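Local coordinates for protein putative nuclease YbcO (Escherichia coli K-12, PDB 3G27) that is a zinc-binding prophage protein that probably acts as a nuclease, at residues V15-V20 with S55-E60; V29-R34 with T51-A56. One frame throughout, in Å; residues are numbered along the deposited sequence. Where two conformers were deposited one is given.

Interaction 1: residues V15-V20 with S55-E60. With ZN (zinc ion), chain B; CA (calcium ion), chain C.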
# COMPACT_ATOMS: atom_id res chain seq x y z
N VAL A 15 1.05 10.75 3.63
CA VAL A 15 0.63 10.75 2.21
C VAL A 15 1.46 11.80 1.47
O VAL A 15 2.08 11.52 0.44
CB VAL A 15 -0.88 11.07 2.03
CG1 VAL A 15 -1.22 11.18 0.56
CG2 VAL A 15 -1.76 10.05 2.70
N ARG A 16 1.44 13.02 1.99
CA ARG A 16 2.30 14.10 1.50
C ARG A 16 2.26 14.35 -0.01
O ARG A 16 3.31 14.40 -0.65
CB ARG A 16 3.75 13.85 1.94
CG ARG A 16 3.86 13.16 3.31
CD ARG A 16 5.23 13.40 3.94
NE ARG A 16 5.62 12.36 4.88
CZ ARG A 16 6.46 11.38 4.58
NH1 ARG A 16 6.78 10.47 5.50
NH2 ARG A 16 6.99 11.31 3.36
N ILE A 17 1.06 14.52 -0.57
CA ILE A 17 0.94 14.89 -1.97
C ILE A 17 1.48 16.32 -2.09
O ILE A 17 1.01 17.24 -1.40
CB ILE A 17 -0.51 14.83 -2.49
CG1 ILE A 17 -1.05 13.41 -2.39
CG2 ILE A 17 -0.54 15.32 -3.94
CD1 ILE A 17 -2.54 13.28 -2.58
N PRO A 18 2.47 16.52 -2.96
CA PRO A 18 2.99 17.87 -3.06
C PRO A 18 1.92 18.91 -3.38
O PRO A 18 1.03 18.65 -4.16
CB PRO A 18 3.99 17.77 -4.21
CG PRO A 18 4.45 16.34 -4.17
CD PRO A 18 3.24 15.57 -3.80
N GLY A 19 2.02 20.07 -2.74
CA GLY A 19 1.08 21.16 -2.97
C GLY A 19 -0.15 20.96 -2.13
O GLY A 19 -0.47 21.78 -1.26
N VAL A 20 -0.81 19.84 -2.38
CA VAL A 20 -2.02 19.46 -1.67
C VAL A 20 -1.83 19.35 -0.14
O VAL A 20 -2.65 19.85 0.65
CB VAL A 20 -2.63 18.12 -2.28
CG1 VAL A 20 -3.75 17.62 -1.43
CG2 VAL A 20 -3.04 18.29 -3.73
N SER A 55 -5.70 16.83 6.62
CA SER A 55 -7.05 17.04 6.15
C SER A 55 -7.14 17.18 4.63
O SER A 55 -8.07 16.67 4.00
CB SER A 55 -7.66 18.27 6.84
OG SER A 55 -6.85 19.44 6.73
N ALA A 56 -6.14 17.84 4.06
CA ALA A 56 -6.06 18.08 2.62
C ALA A 56 -5.79 16.82 1.84
O ALA A 56 -6.42 16.54 0.83
CB ALA A 56 -4.96 19.10 2.36
N CYS A 57 -4.80 16.08 2.28
CA CYS A 57 -4.46 14.82 1.60
C CYS A 57 -5.60 13.82 1.73
O CYS A 57 -5.90 13.10 0.81
CB CYS A 57 -3.16 14.25 2.17
SG CYS A 57 -1.69 15.06 1.56
N HIS A 58 -6.27 13.81 2.87
CA HIS A 58 -7.41 12.94 3.06
C HIS A 58 -8.49 13.25 2.02
O HIS A 58 -8.98 12.35 1.36
CB HIS A 58 -7.93 13.17 4.46
CG HIS A 58 -9.02 12.24 4.87
ND1 HIS A 58 -9.85 12.52 5.93
CD2 HIS A 58 -9.39 11.03 4.39
CE1 HIS A 58 -10.70 11.51 6.08
NE2 HIS A 58 -10.44 10.60 5.15
N ASP A 59 -8.87 14.51 1.87
CA ASP A 59 -9.90 14.88 0.89
C ASP A 59 -9.50 14.51 -0.54
O ASP A 59 -10.31 14.05 -1.31
CB ASP A 59 -10.22 16.35 0.99
CG ASP A 59 -10.91 16.72 2.30
OD1 ASP A 59 -11.45 15.81 2.96
OD2 ASP A 59 -10.95 17.93 2.67
N GLU A 60 -8.23 14.64 -0.85
CA GLU A 60 -7.69 14.30 -2.18
C GLU A 60 -7.64 12.81 -2.44
O GLU A 60 -8.02 12.36 -3.52
CB GLU A 60 -6.30 14.88 -2.38
CG GLU A 60 -5.69 14.70 -3.80
CD GLU A 60 -6.31 15.58 -4.88
OE1 GLU A 60 -6.92 16.63 -4.56
OE2 GLU A 60 -6.17 15.22 -6.07
ZN ZN B . -0.83 15.68 3.69
CA CA C . -0.09 23.02 0.76
O HOH W 1 -2.46 22.36 1.52
O HOH W 2 1.06 23.52 2.77
O HOH W 3 2.22 21.87 0.30
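Val-20 lays its CG1 methyl over the first turn of helix 55-61, where it meets the CB of Glu-60 at 3.9 Å and also nears the carbonyl of Ala-56. CG1 points this way because it stands anti to the backbone N (chi1 172°). Ile-17, three residues earlier in the loop, meets the same glutamate. Its CD1 touches Glu-60 CG at 3.7 Å, and the two side chains cross at about a right angle. The Glu-60 chain bends at chi2 (73°). Its methylenes pack on the loop, while its carboxylate is hydrogen-bonded to Thr-65 and to the backbone N of Phe-67 and Val-68, and forms a salt bridge with Arg-63.

Val-15 packs its CB on Cys-57 CB at 3.9 Å, with CG1 alongside. The sulfur of Cys-57 turns toward the loop and binds zinc at 2.4 Å. Cys-13, Cys-21 and Cys-54 complete the four-cysteine site. The same sulfur accepts the backbone N-H of Ile-17, at 3.5 Å from N to SG and 157° at the hydrogen. Cys-57, in the first turn of the helix, pairs with Cys-54, the N-cap residue, as a CxxC motif; the loop lies between the other two cysteines in sequence.

At the far end of the loop, Gly-19 O binds a calcium ion at 2.4 Å. A water on that ion donates to Val-20 O at 2.7 Å. Cys-21 O is a further calcium ligand. The metal bond and the N-H bond both draw on the Cys-57 sulfur, so its negative charge is probably reduced, as is usual for thiolates in zinc-cysteine sites.

Interaction 2: residues V29-R34 with T51-A56. With ZN (zinc ion), chain B.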
# COMPACT_ATOMS: atom_id res chain seq x y z
N VAL A 29 -5.61 12.54 10.43
CA VAL A 29 -6.51 11.48 10.87
C VAL A 29 -6.09 10.14 10.26
O VAL A 29 -5.27 10.09 9.36
CB VAL A 29 -7.98 11.79 10.49
CG1 VAL A 29 -8.44 13.14 11.10
CG2 VAL A 29 -8.13 11.82 8.97
N LEU A 30 -6.69 9.05 10.74
CA LEU A 30 -6.54 7.75 10.10
C LEU A 30 -7.50 7.68 8.90
O LEU A 30 -8.70 7.57 9.07
CB LEU A 30 -6.83 6.62 11.11
CG LEU A 30 -6.41 5.24 10.63
CD1 LEU A 30 -4.92 5.21 10.50
CD2 LEU A 30 -6.87 4.19 11.58
N ALA A 31 -6.96 7.77 7.68
CA ALA A 31 -7.73 7.81 6.47
C ALA A 31 -7.71 6.41 5.84
O ALA A 31 -6.67 5.94 5.41
CB ALA A 31 -7.12 8.83 5.52
N HIS A 32 -8.87 5.76 5.79
CA HIS A 32 -8.99 4.44 5.21
C HIS A 32 -8.74 4.42 3.72
O HIS A 32 -9.19 5.31 2.99
CB HIS A 32 -10.37 3.87 5.49
CG HIS A 32 -10.58 3.52 6.92
ND1 HIS A 32 -11.04 4.42 7.85
CD2 HIS A 32 -10.35 2.36 7.60
CE1 HIS A 32 -11.10 3.84 9.04
NE2 HIS A 32 -10.68 2.59 8.91
N ILE A 33 -8.03 3.40 3.26
CA ILE A 33 -7.77 3.22 1.85
C ILE A 33 -8.95 2.43 1.28
O ILE A 33 -9.37 1.43 1.86
CB ILE A 33 -6.49 2.41 1.64
CG1 ILE A 33 -5.27 3.15 2.22
CG2 ILE A 33 -6.32 2.03 0.16
CD1 ILE A 33 -5.06 4.51 1.76
N ARG A 34 -9.45 2.87 0.14
CA ARG A 34 -10.69 2.34 -0.46
C ARG A 34 -10.44 1.27 -1.55
O ARG A 34 -9.71 1.49 -2.53
CB ARG A 34 -11.54 3.50 -0.99
CG ARG A 34 -11.38 4.81 -0.13
CD ARG A 34 -12.60 5.76 -0.18
NE ARG A 34 -12.90 6.28 1.16
CZ ARG A 34 -13.95 5.94 1.92
NH1 ARG A 34 -14.89 5.08 1.49
NH2 ARG A 34 -14.09 6.49 3.13
N THR A 51 -4.08 5.06 6.15
CA THR A 51 -2.91 5.91 6.30
C THR A 51 -3.22 7.12 7.17
O THR A 51 -4.35 7.58 7.21
CB THR A 51 -2.37 6.40 4.93
OG1 THR A 51 -1.15 7.12 5.12
CG2 THR A 51 -3.42 7.27 4.18
N ILE A 52 -2.20 7.62 7.87
CA ILE A 52 -2.24 8.92 8.55
C ILE A 52 -2.24 9.92 7.40
O ILE A 52 -1.39 9.84 6.51
CB ILE A 52 -0.96 9.18 9.43
CG1 ILE A 52 -0.68 8.04 10.44
CG2 ILE A 52 -1.10 10.46 10.19
CD1 ILE A 52 0.75 8.04 11.00
N ALA A 53 -3.18 10.84 7.42
CA ALA A 53 -3.29 11.81 6.36
C ALA A 53 -3.77 13.10 6.99
O ALA A 53 -4.64 13.07 7.85
CB ALA A 53 -4.30 11.31 5.30
N CYS A 54 -3.17 14.22 6.58
CA CYS A 54 -3.66 15.56 6.91
C CYS A 54 -4.97 15.79 6.20
O CYS A 54 -5.31 15.06 5.29
CB CYS A 54 -2.69 16.64 6.47
SG CYS A 54 -2.58 16.90 4.65
N SER A 55 -5.70 16.83 6.62
CA SER A 55 -7.05 17.04 6.15
C SER A 55 -7.14 17.18 4.63
O SER A 55 -8.07 16.67 4.00
CB SER A 55 -7.66 18.27 6.84
OG SER A 55 -6.85 19.44 6.73
N ALA A 56 -6.14 17.84 4.06
CA ALA A 56 -6.06 18.08 2.62
C ALA A 56 -5.79 16.82 1.84
O ALA A 56 -6.42 16.54 0.83
CB ALA A 56 -4.96 19.10 2.36
ZN ZN B . -0.83 15.68 3.69
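Strands 29-32 and 51-53 run antiparallel with a marked twist, their axes 4.6 Å apart at closest and their directions 124° apart. Two hydrogen-bonded pairs hold them. Val-29 N donates to Ala-53 O at 2.8 Å, and Ala-53 N returns a bond to Val-29 O. Ala-31 N donates to Thr-51 O at 2.7 Å, and Thr-51 N donates back to Ala-31 O at 2.8 Å. Leu-30 and Ile-52 form the non-hydrogen-bonded pair between them. There the CA of Ile-52 makes a C-H contact with Val-29 O at 3.3 Å.

Ala-31 and Ala-53 share one face, and their CB atoms meet at 3.8 Å. Helix 55-61 packs against this face through His-58 and Ile-61. Two strands followed at once by a helix, with the putative catalytic histidine on the first strand, are consistent with the beta-beta-alpha metal fold of HNH-type nucleases. His-32, the predicted proton acceptor, points away from strand 51-53, and its NE2 is hydrogen-bonded to Asp-47 OD1.

Ile-33 lies just past the strand, and the end of its side chain comes back to the sheet. Its CD1 touches Thr-51 CG2 at 4.0 Å, and its side chain also meets Ala-77, Leu-78 and Met-81 of helix 70-90. On the other face Ile-52 reaches Ala-8 and Ile-87. Cys-54 follows the second strand and is the N-cap of the helix. With SG between its own backbone N and carbonyl carbon (chi1 71°), the sulfur caps a backbone N of the first turn and binds zinc at 2.3 Å.

Overall arrangement
Interaction 1 and interaction 2 lie with their centres about 9 Å apart and share Ser-55 and Ala-56, the first residues of helix 55-61. The zinc ion ties them together: Cys-57 of 55-60 and Cys-54 of 51-56 are both ligands. The two contacts also pack directly. His-58 CD2 lies 3.4 Å from Ala-31 CB, and Val-15 CG2 lies 3.6 Å from Thr-51 CG2. The helix therefore packs on the strand pair, while the loop reaches both. His-32, the predicted active-site residue, belongs to interaction 2, but its NE2 is 17.2 Å from the zinc ion, so the zinc is probably structural. Calcium sits beyond loop 15-20, about 13 Å from the side chain of Ala-53.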